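Local coordinates for petrobactin-binding protein YclQ (Bacillus subtilis subsp. subtilis str. 168, PDB 3GFV) that binds iron-free and ferric petrobactin, and the precursor 3,4-dihydroxybenzoic acid, as the solute-binding component of the YclNOPQ ABC transporter for siderophore uptake, at residues K14-T18 with K29-N33; S134-T138 with V149-L153; A179-I184 with T243-V249; R236-I240 with S271-L276. All blocks are in the same frame, centred on the assembly; numbering follows the deposited sequence.

Contact 1: residues K14-T18 with K29-N33; sequences KEQIT and KVPKN
Ile17 and Val30 face each other as the hydrogen-bonded antiparallel pair of a two-stranded beta hairpin, strands 16-21 and 27-31, at the N-terminal end of the modelled chain. Ile17 N gives its proton to Val30 O at 2.7 Å, and Val30 N returns one to Ile17 O at 2.8 Å. Their side chains run alongside each other on one face of the hairpin. Each puts CG2 between its own backbone N and carbonyl carbon (Val30 chi1 -45°), and these two methyls meet at 3.5 Å, tighter than usual for carbons. The same face packs on helix 128-142, Ile17 against Lys141 and Val30 against Ile142. Beyond the strand pairing, Lys32 N reaches Glu15 O at 2.9 Å, with the donor tilted 29° from the carbonyl plane. The side chains of the same two residues lie side by side, and OE2 of Glu15 forms a salt bridge of 3.6 Å with NZ of Lys32; Asp144 is a second, weak ionic partner of that lysine. On the face across from Ile17 and Val30, Lys29 bends at chi2 (61°) and carries NZ to within 2.9 Å of Thr18 OG1, a hydrogen bond donated by the ammonium.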
# COMPACT_ATOMS: atom_id res chain seq x y z
N LYS A 14 -22.56 18.02 -17.89
CA LYS A 14 -22.19 17.43 -16.61
C LYS A 14 -21.04 18.20 -15.93
O LYS A 14 -20.05 18.54 -16.56
CB LYS A 14 -21.84 15.95 -16.77
CG LYS A 14 -20.97 15.63 -17.99
CD LYS A 14 -20.81 14.13 -18.18
CE LYS A 14 -22.09 13.49 -18.71
NZ LYS A 14 -22.33 13.79 -20.16
N GLU A 15 -21.21 18.47 -14.64
CA GLU A 15 -20.25 19.27 -13.89
C GLU A 15 -18.89 18.58 -13.88
O GLU A 15 -18.82 17.37 -13.68
CB GLU A 15 -20.75 19.49 -12.46
CG GLU A 15 -19.77 20.21 -11.56
CD GLU A 15 -20.32 20.45 -10.17
OE1 GLU A 15 -21.54 20.24 -9.97
OE2 GLU A 15 -19.54 20.86 -9.29
N GLN A 16 -17.82 19.33 -14.13
CA GLN A 16 -16.46 18.77 -14.19
C GLN A 16 -15.63 19.28 -13.03
O GLN A 16 -15.88 20.36 -12.51
CB GLN A 16 -15.77 19.17 -15.49
CG GLN A 16 -16.59 18.90 -16.74
CD GLN A 16 -16.59 17.43 -17.08
OE1 GLN A 16 -17.65 16.80 -17.16
NE2 GLN A 16 -15.41 16.88 -17.28
N ILE A 17 -14.63 18.50 -12.63
CA ILE A 17 -13.66 18.96 -11.65
C ILE A 17 -12.25 18.72 -12.22
O ILE A 17 -12.00 17.69 -12.87
CB ILE A 17 -13.86 18.29 -10.27
CG1 ILE A 17 -12.72 18.64 -9.32
CG2 ILE A 17 -13.97 16.79 -10.40
CD1 ILE A 17 -13.13 18.63 -7.85
N THR A 18 -11.36 19.68 -11.99
CA THR A 18 -9.98 19.60 -12.45
C THR A 18 -9.12 18.90 -11.41
O THR A 18 -9.02 19.37 -10.28
CB THR A 18 -9.41 21.01 -12.76
OG1 THR A 18 -10.16 21.60 -13.82
CG2 THR A 18 -7.94 20.95 -13.18
N LYS A 29 -9.46 17.00 -16.46
CA LYS A 29 -10.88 17.20 -16.22
C LYS A 29 -11.58 15.87 -16.02
O LYS A 29 -11.52 15.00 -16.88
CB LYS A 29 -11.52 17.91 -17.42
CG LYS A 29 -11.77 19.39 -17.23
CD LYS A 29 -10.48 20.14 -17.00
CE LYS A 29 -10.70 21.64 -17.07
NZ LYS A 29 -9.52 22.36 -16.53
N VAL A 30 -12.25 15.72 -14.88
CA VAL A 30 -13.03 14.51 -14.59
C VAL A 30 -14.45 14.91 -14.17
O VAL A 30 -14.69 16.00 -13.63
CB VAL A 30 -12.35 13.59 -13.52
CG1 VAL A 30 -10.85 13.44 -13.79
CG2 VAL A 30 -12.59 14.13 -12.13
N PRO A 31 -15.43 14.04 -14.47
CA PRO A 31 -16.78 14.45 -14.07
C PRO A 31 -16.92 14.38 -12.57
O PRO A 31 -16.38 13.46 -11.94
CB PRO A 31 -17.69 13.41 -14.74
CG PRO A 31 -16.77 12.40 -15.40
CD PRO A 31 -15.37 12.66 -14.98
N LYS A 32 -17.63 15.34 -11.99
CA LYS A 32 -17.94 15.28 -10.58
C LYS A 32 -18.93 14.13 -10.37
O LYS A 32 -19.80 13.91 -11.22
CB LYS A 32 -18.57 16.60 -10.14
CG LYS A 32 -19.18 16.59 -8.76
CD LYS A 32 -18.27 17.27 -7.76
CE LYS A 32 -19.11 18.08 -6.78
NZ LYS A 32 -18.37 19.28 -6.30
N ASN A 33 -18.79 13.40 -9.27
CA ASN A 33 -19.71 12.32 -8.95
C ASN A 33 -19.85 11.34 -10.12
O ASN A 33 -20.97 11.10 -10.60
CB ASN A 33 -21.08 12.86 -8.56
CG ASN A 33 -21.04 13.71 -7.30
OD1 ASN A 33 -21.49 14.85 -7.28
ND2 ASN A 33 -20.47 13.15 -6.23

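Contact 2: residues S134-T138 with V149-L153; sequences SDAET and VKDEL
Apolar packing between two consecutive antiparallel helices joins Ala136 and Glu137 to Val149 and Leu153, within the helical layer of a periplasmic binding protein fold. Helix 128-142 and the long helix 146-170 form a helical hairpin through a short connection. In a solute-binding protein of this family a long helix runs along the molecule from one lobe to the other, and helix 146-170 matches that backbone helix, leading on to strand 173-180 of the second lobe. The local axes approach to 9.9 Å with their directions 153° apart. Such spacing is wide enough for side chains to fill the interface, and no hydrogen bond crosses it.

Ala136 points toward the other helix, its methyl touched by two branched residues one turn apart. Val149 CG1 lies 3.8 Å from Ala136 CB, and Leu153 CD2 reaches the same CB at 4.0 Å. Val149 turns CG1 anti to its backbone N (chi1 169°), which also lets this methyl lie 3.7 Å from Ala136 O, against the backbone of the facing turn. Leu153 is covered further by Phe132 and Lys133 of helix 128-142 and by Leu281 of helix 281-296, while Val149 also packs on Leu51. At the exposed border Glu137 contributes its aliphatic stem, crossing the Leu153 side chain at about a right angle. The carboxylate continues along the extended chain, and the closest approach there is Glu137 CG, 3.9 Å from Leu153 CD1.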
# COMPACT_ATOMS: atom_id res chain seq x y z
N SER A 134 -2.88 13.92 -0.36
CA SER A 134 -3.32 14.50 -1.63
C SER A 134 -4.24 13.53 -2.37
O SER A 134 -5.26 13.93 -2.92
CB SER A 134 -2.13 14.92 -2.48
OG SER A 134 -2.57 15.32 -3.76
N ASP A 135 -3.89 12.25 -2.37
CA ASP A 135 -4.69 11.25 -3.07
C ASP A 135 -6.08 11.17 -2.46
O ASP A 135 -7.08 11.16 -3.19
CB ASP A 135 -4.04 9.86 -2.98
CG ASP A 135 -2.81 9.74 -3.86
OD1 ASP A 135 -2.52 10.70 -4.63
OD2 ASP A 135 -2.12 8.69 -3.77
N ALA A 136 -6.13 11.05 -1.13
CA ALA A 136 -7.41 10.98 -0.41
C ALA A 136 -8.26 12.22 -0.68
O ALA A 136 -9.46 12.14 -0.97
CB ALA A 136 -7.17 10.79 1.12
N GLU A 137 -7.64 13.38 -0.56
CA GLU A 137 -8.37 14.64 -0.77
C GLU A 137 -8.93 14.75 -2.18
O GLU A 137 -10.01 15.36 -2.38
CB GLU A 137 -7.49 15.84 -0.44
CG GLU A 137 -7.19 15.92 1.05
CD GLU A 137 -6.19 16.99 1.39
OE1 GLU A 137 -5.49 17.47 0.48
OE2 GLU A 137 -6.11 17.35 2.59
N THR A 138 -8.21 14.20 -3.14
CA THR A 138 -8.67 14.20 -4.54
C THR A 138 -9.94 13.38 -4.67
O THR A 138 -10.91 13.80 -5.30
CB THR A 138 -7.56 13.68 -5.50
OG1 THR A 138 -6.59 14.72 -5.72
CG2 THR A 138 -8.14 13.24 -6.85
N VAL A 149 -13.39 12.94 4.26
CA VAL A 149 -11.96 12.68 4.08
C VAL A 149 -11.13 13.46 5.09
O VAL A 149 -10.20 12.92 5.69
CB VAL A 149 -11.50 12.99 2.65
CG1 VAL A 149 -9.97 12.96 2.57
CG2 VAL A 149 -12.09 11.96 1.66
N LYS A 150 -11.49 14.73 5.32
CA LYS A 150 -10.72 15.54 6.25
C LYS A 150 -10.69 14.90 7.63
O LYS A 150 -9.64 14.80 8.28
CB LYS A 150 -11.32 16.95 6.35
CG LYS A 150 -10.62 17.81 7.39
CD LYS A 150 -11.35 19.14 7.58
CE LYS A 150 -10.53 20.10 8.44
NZ LYS A 150 -10.03 19.44 9.69
N ASP A 151 -11.86 14.45 8.07
CA ASP A 151 -12.00 13.83 9.38
C ASP A 151 -11.24 12.51 9.47
O ASP A 151 -10.59 12.22 10.49
CB ASP A 151 -13.48 13.62 9.70
CG ASP A 151 -14.22 14.93 9.92
OD1 ASP A 151 -13.57 15.96 10.23
OD2 ASP A 151 -15.47 14.93 9.78
N GLU A 152 -11.31 11.70 8.42
CA GLU A 152 -10.59 10.44 8.39
C GLU A 152 -9.08 10.67 8.39
O GLU A 152 -8.35 9.94 9.05
CB GLU A 152 -11.00 9.61 7.17
CG GLU A 152 -12.46 9.14 7.21
CD GLU A 152 -12.75 8.29 8.44
OE1 GLU A 152 -11.93 7.41 8.77
OE2 GLU A 152 -13.81 8.51 9.08
N LEU A 153 -8.62 11.68 7.66
CA LEU A 153 -7.19 11.97 7.65
C LEU A 153 -6.76 12.43 9.04
O LEU A 153 -5.67 12.05 9.51
CB LEU A 153 -6.87 13.04 6.60
CG LEU A 153 -6.93 12.53 5.15
CD1 LEU A 153 -6.71 13.66 4.15
CD2 LEU A 153 -5.94 11.39 4.91

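Contact 3: residues A179-I184 with T243-V249; sequences ANDGKI and TSSTKQV
Ala179 to Ile184 make a beta hairpin, strands 173-180 and 183-187 joined by a type I' turn from Asn180 to Lys183, and this turn lies against the loop entering helix 246-250 in the C-terminal lobe of the periplasmic binding protein fold. Ser245 is the residue that grips the turn. Its OG stands between the backbone N and the carbonyl carbon (chi1 57°) and accepts the N-H of Gly182 at 2.8 Å, with 154° at the hydrogen. The same hydroxyl donates to a water 2.8 Å from Ser245 OG, which also accepts the N-H of Asp181 and donates to Thr243 O. Both central amides of the turn are thereby satisfied, one directly and one through the water. A second water links Asp181 OD1 with Thr243 OG1 where both residues are exposed.

Gly182, with positive phi (89°) as the third residue of the type I' turn, has the carboxamide oxygen of Gln248 close by, OE1 lying 3.4 Å from Gly182 CA. The Gln248 chain extends beyond CG to bring that oxygen over the turn. Asp235 OD2 accepts from Ser245 N and Thr246 OG1, while the Asn180 carboxamide turns to Arg236. Next to these polar groups Ala179 sets its methyl 3.6 Å from Ser245 OG. Farther along the hairpin, Ile184 and Val249 reach toward each other tip to tip beside Tyr220, with Ile184 CD1 3.7 Å from Val249 CG1.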
# COMPACT_ATOMS: atom_id res chain seq x y z
N ALA A 179 10.31 -11.53 1.78
CA ALA A 179 10.75 -12.85 1.34
C ALA A 179 10.05 -13.21 0.04
O ALA A 179 8.87 -12.97 -0.13
CB ALA A 179 10.42 -13.88 2.40
N ASN A 180 10.80 -13.83 -0.88
CA ASN A 180 10.23 -14.16 -2.17
C ASN A 180 10.91 -15.41 -2.66
O ASN A 180 12.04 -15.37 -3.16
CB ASN A 180 10.41 -13.00 -3.15
CG ASN A 180 9.78 -13.28 -4.50
OD1 ASN A 180 8.62 -13.70 -4.58
ND2 ASN A 180 10.54 -13.05 -5.56
N ASP A 181 10.23 -16.53 -2.46
CA ASP A 181 10.76 -17.82 -2.86
C ASP A 181 12.14 -17.99 -2.24
O ASP A 181 13.09 -18.42 -2.91
CB ASP A 181 10.84 -17.89 -4.37
CG ASP A 181 11.04 -19.31 -4.88
OD1 ASP A 181 10.91 -20.26 -4.06
OD2 ASP A 181 11.32 -19.47 -6.09
N GLY A 182 12.26 -17.63 -0.97
CA GLY A 182 13.49 -17.84 -0.23
C GLY A 182 14.51 -16.72 -0.32
O GLY A 182 15.41 -16.65 0.51
N LYS A 183 14.39 -15.86 -1.34
CA LYS A 183 15.28 -14.71 -1.45
C LYS A 183 14.75 -13.57 -0.57
O LYS A 183 13.54 -13.35 -0.47
CB LYS A 183 15.41 -14.22 -2.89
CG LYS A 183 16.36 -15.03 -3.79
CD LYS A 183 16.58 -16.44 -3.26
CE LYS A 183 17.27 -17.32 -4.30
NZ LYS A 183 17.05 -18.77 -4.01
N ILE A 184 15.66 -12.84 0.06
CA ILE A 184 15.26 -11.75 0.96
C ILE A 184 15.68 -10.42 0.38
O ILE A 184 16.76 -10.30 -0.19
CB ILE A 184 16.01 -11.90 2.30
CG1 ILE A 184 15.83 -13.31 2.86
CG2 ILE A 184 15.53 -10.86 3.30
CD1 ILE A 184 16.90 -13.68 3.89
N THR A 243 4.31 -20.05 -3.24
CA THR A 243 4.70 -20.58 -1.94
C THR A 243 5.27 -19.49 -1.02
O THR A 243 5.93 -18.55 -1.48
CB THR A 243 5.68 -21.76 -2.07
OG1 THR A 243 6.83 -21.35 -2.80
CG2 THR A 243 4.99 -22.90 -2.81
N SER A 244 4.98 -19.62 0.27
CA SER A 244 5.54 -18.74 1.30
C SER A 244 6.96 -19.15 1.63
O SER A 244 7.33 -20.31 1.50
CB SER A 244 4.69 -18.84 2.56
OG SER A 244 3.31 -18.76 2.22
N SER A 245 7.78 -18.20 2.07
CA SER A 245 9.15 -18.59 2.44
C SER A 245 9.63 -17.83 3.66
O SER A 245 10.83 -17.68 3.89
CB SER A 245 10.12 -18.44 1.26
OG SER A 245 10.12 -17.12 0.76
N THR A 246 8.69 -17.37 4.46
CA THR A 246 9.03 -16.64 5.67
C THR A 246 9.70 -17.50 6.75
O THR A 246 10.70 -17.09 7.35
CB THR A 246 7.79 -15.99 6.25
OG1 THR A 246 7.36 -14.96 5.35
CG2 THR A 246 8.10 -15.38 7.60
N LYS A 247 9.16 -18.69 6.99
CA LYS A 247 9.68 -19.53 8.06
C LYS A 247 11.10 -20.01 7.80
O LYS A 247 11.91 -20.14 8.73
CB LYS A 247 8.76 -20.74 8.29
CG LYS A 247 7.41 -20.38 8.88
CD LYS A 247 6.67 -21.63 9.35
CE LYS A 247 7.59 -22.52 10.18
NZ LYS A 247 6.88 -23.68 10.80
N GLN A 248 11.41 -20.29 6.55
CA GLN A 248 12.76 -20.75 6.25
C GLN A 248 13.72 -19.60 6.52
O GLN A 248 14.90 -19.84 6.78
CB GLN A 248 12.90 -21.27 4.82
CG GLN A 248 12.93 -20.22 3.73
CD GLN A 248 12.77 -20.84 2.34
OE1 GLN A 248 13.67 -20.76 1.50
NE2 GLN A 248 11.62 -21.47 2.10
N VAL A 249 13.22 -18.36 6.45
CA VAL A 249 14.10 -17.26 6.77
C VAL A 249 14.19 -17.07 8.28
O VAL A 249 15.27 -17.11 8.85
CB VAL A 249 13.67 -15.92 6.15
CG1 VAL A 249 14.62 -14.80 6.64
CG2 VAL A 249 13.65 -16.01 4.62
O HOH W 1 7.84 -16.54 -0.69
O HOH W 2 8.92 -20.65 -1.51

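Contact 4: residues R236-I240 with S271-L276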
# COMPACT_ATOMS: atom_id res chain seq x y z
N ARG A 236 6.21 -11.98 -0.39
CA ARG A 236 5.68 -11.71 -1.73
C ARG A 236 4.97 -12.93 -2.29
O ARG A 236 3.94 -12.82 -2.96
CB ARG A 236 6.79 -11.28 -2.68
CG ARG A 236 6.31 -10.98 -4.10
CD ARG A 236 7.44 -10.58 -5.03
NE ARG A 236 6.96 -10.35 -6.39
CZ ARG A 236 6.87 -11.30 -7.33
NH1 ARG A 236 7.23 -12.55 -7.05
NH2 ARG A 236 6.41 -10.99 -8.54
N GLY A 237 5.51 -14.11 -2.01
CA GLY A 237 4.90 -15.35 -2.47
C GLY A 237 3.49 -15.46 -1.91
O GLY A 237 2.54 -15.70 -2.65
N THR A 238 3.36 -15.26 -0.61
CA THR A 238 2.04 -15.37 0.02
C THR A 238 1.09 -14.36 -0.60
O THR A 238 -0.09 -14.67 -0.85
CB THR A 238 2.13 -15.14 1.53
OG1 THR A 238 3.03 -16.10 2.09
CG2 THR A 238 0.76 -15.31 2.18
N ALA A 239 1.60 -13.17 -0.87
CA ALA A 239 0.77 -12.08 -1.41
C ALA A 239 0.13 -12.43 -2.75
O ALA A 239 -1.02 -12.05 -3.04
CB ALA A 239 1.61 -10.83 -1.56
N ILE A 240 0.88 -13.14 -3.58
CA ILE A 240 0.43 -13.42 -4.94
C ILE A 240 -0.03 -14.85 -5.18
O ILE A 240 -0.35 -15.20 -6.32
CB ILE A 240 1.52 -13.07 -5.97
CG1 ILE A 240 2.73 -13.99 -5.81
CG2 ILE A 240 1.93 -11.61 -5.83
CD1 ILE A 240 3.80 -13.75 -6.85
N SER A 271 0.72 -9.75 4.12
CA SER A 271 1.51 -9.57 2.90
C SER A 271 0.67 -9.11 1.72
O SER A 271 1.09 -8.23 0.96
CB SER A 271 2.26 -10.85 2.55
OG SER A 271 3.11 -11.25 3.64
N ALA A 272 -0.50 -9.71 1.55
CA ALA A 272 -1.38 -9.30 0.44
C ALA A 272 -1.71 -7.80 0.47
O ALA A 272 -1.62 -7.11 -0.54
CB ALA A 272 -2.66 -10.16 0.42
N THR A 273 -2.08 -7.29 1.64
CA THR A 273 -2.38 -5.87 1.76
C THR A 273 -1.14 -5.01 1.53
O THR A 273 -1.18 -4.03 0.79
CB THR A 273 -3.00 -5.57 3.13
OG1 THR A 273 -4.27 -6.24 3.21
CG2 THR A 273 -3.21 -4.06 3.33
N TRP A 274 -0.01 -5.40 2.13
CA TRP A 274 1.20 -4.60 2.03
C TRP A 274 1.81 -4.58 0.63
O TRP A 274 2.32 -3.54 0.18
CB TRP A 274 2.24 -5.03 3.08
CG TRP A 274 1.91 -4.55 4.45
CD1 TRP A 274 0.91 -5.00 5.25
CD2 TRP A 274 2.59 -3.53 5.18
NE1 TRP A 274 0.92 -4.32 6.45
CE2 TRP A 274 1.93 -3.39 6.42
CE3 TRP A 274 3.68 -2.70 4.90
CZ2 TRP A 274 2.34 -2.47 7.40
CZ3 TRP A 274 4.09 -1.78 5.87
CH2 TRP A 274 3.42 -1.68 7.10
N TYR A 275 1.71 -5.71 -0.07
CA TYR A 275 2.30 -5.84 -1.39
C TYR A 275 1.35 -5.39 -2.53
O TYR A 275 1.78 -4.72 -3.47
CB TYR A 275 2.75 -7.28 -1.62
CG TYR A 275 3.47 -7.47 -2.93
CD1 TYR A 275 4.74 -6.95 -3.12
CD2 TYR A 275 2.87 -8.16 -3.97
CE1 TYR A 275 5.41 -7.13 -4.32
CE2 TYR A 275 3.53 -8.34 -5.18
CZ TYR A 275 4.80 -7.82 -5.34
OH TYR A 275 5.46 -7.99 -6.55
N LEU A 276 0.07 -5.72 -2.42
CA LEU A 276 -0.86 -5.43 -3.52
C LEU A 276 -1.59 -4.13 -3.31
O LEU A 276 -2.16 -3.57 -4.24
CB LEU A 276 -1.92 -6.52 -3.62
CG LEU A 276 -1.35 -7.92 -3.84
CD1 LEU A 276 -2.47 -8.96 -3.74
CD2 LEU A 276 -0.59 -8.01 -5.16
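Arg236 reaches across to Tyr275 where the short helix 236-240, which directly follows strand 230-235 of the C-terminal lobe, meets helix 271-276 nearly at right angles (94°) in the periplasmic binding protein fold. From CB the arginine chain runs extended, with CG anti to the backbone N (chi1 -180°). CG lies over one face of the Tyr275 ring, a CH-pi contact 4.0 Å from the ring centroid and offset toward the rim. CD continues past the ring to 3.6 Å from Tyr275 OH. NE then donates to Tyr275 OH at 2.8 Å, the oxygen lying at the edge of the guanidinium and 18° out of its plane. Beyond it, NH1 bonds Asn180 OD1, so two partners fix the rotation of the group, whose plane stands nearly perpendicular to the phenol. Arg104 makes a cation-pi contact with the ring, and the hydroxyl lies near a phosphate ion, probably from the crystallisation liquor, of a kind that often marks a pocket. Nearer the helix backbone, Ala239 fits closely against the second helix, its CB 3.7 Å from Tyr275 CB. Ile240 crosses the ring obliquely, CG2 3.7 Å from Tyr275 CE2, and Leu276 CD1 rests 3.5 Å from Ala239 O.

In the fold
Contact 1 is a surface hairpin held by backbone bonds, one salt bridge, a lysine-threonine hydrogen bond and one apolar pair, whereas contact 2 is buried, apolar and without hydrogen bonds between its segments. Both involve helix 128-142: it packs against the hairpin of contact 1 and supplies one side of contact 2, though their centres are about 18 Å apart. Contacts 3 and 4 lie on the other side of the chain's centre, partly buried, and mix polar with apolar packing. Helices 236-240 and 246-250 follow each other, and the two contacts touch: Ala179 O is 2.9 Å from Arg236 N, and Ser244 OG is 2.7 Å from Thr238 OG1. Waters serve the outer contact 3, an aromatic ring the more central contact 4.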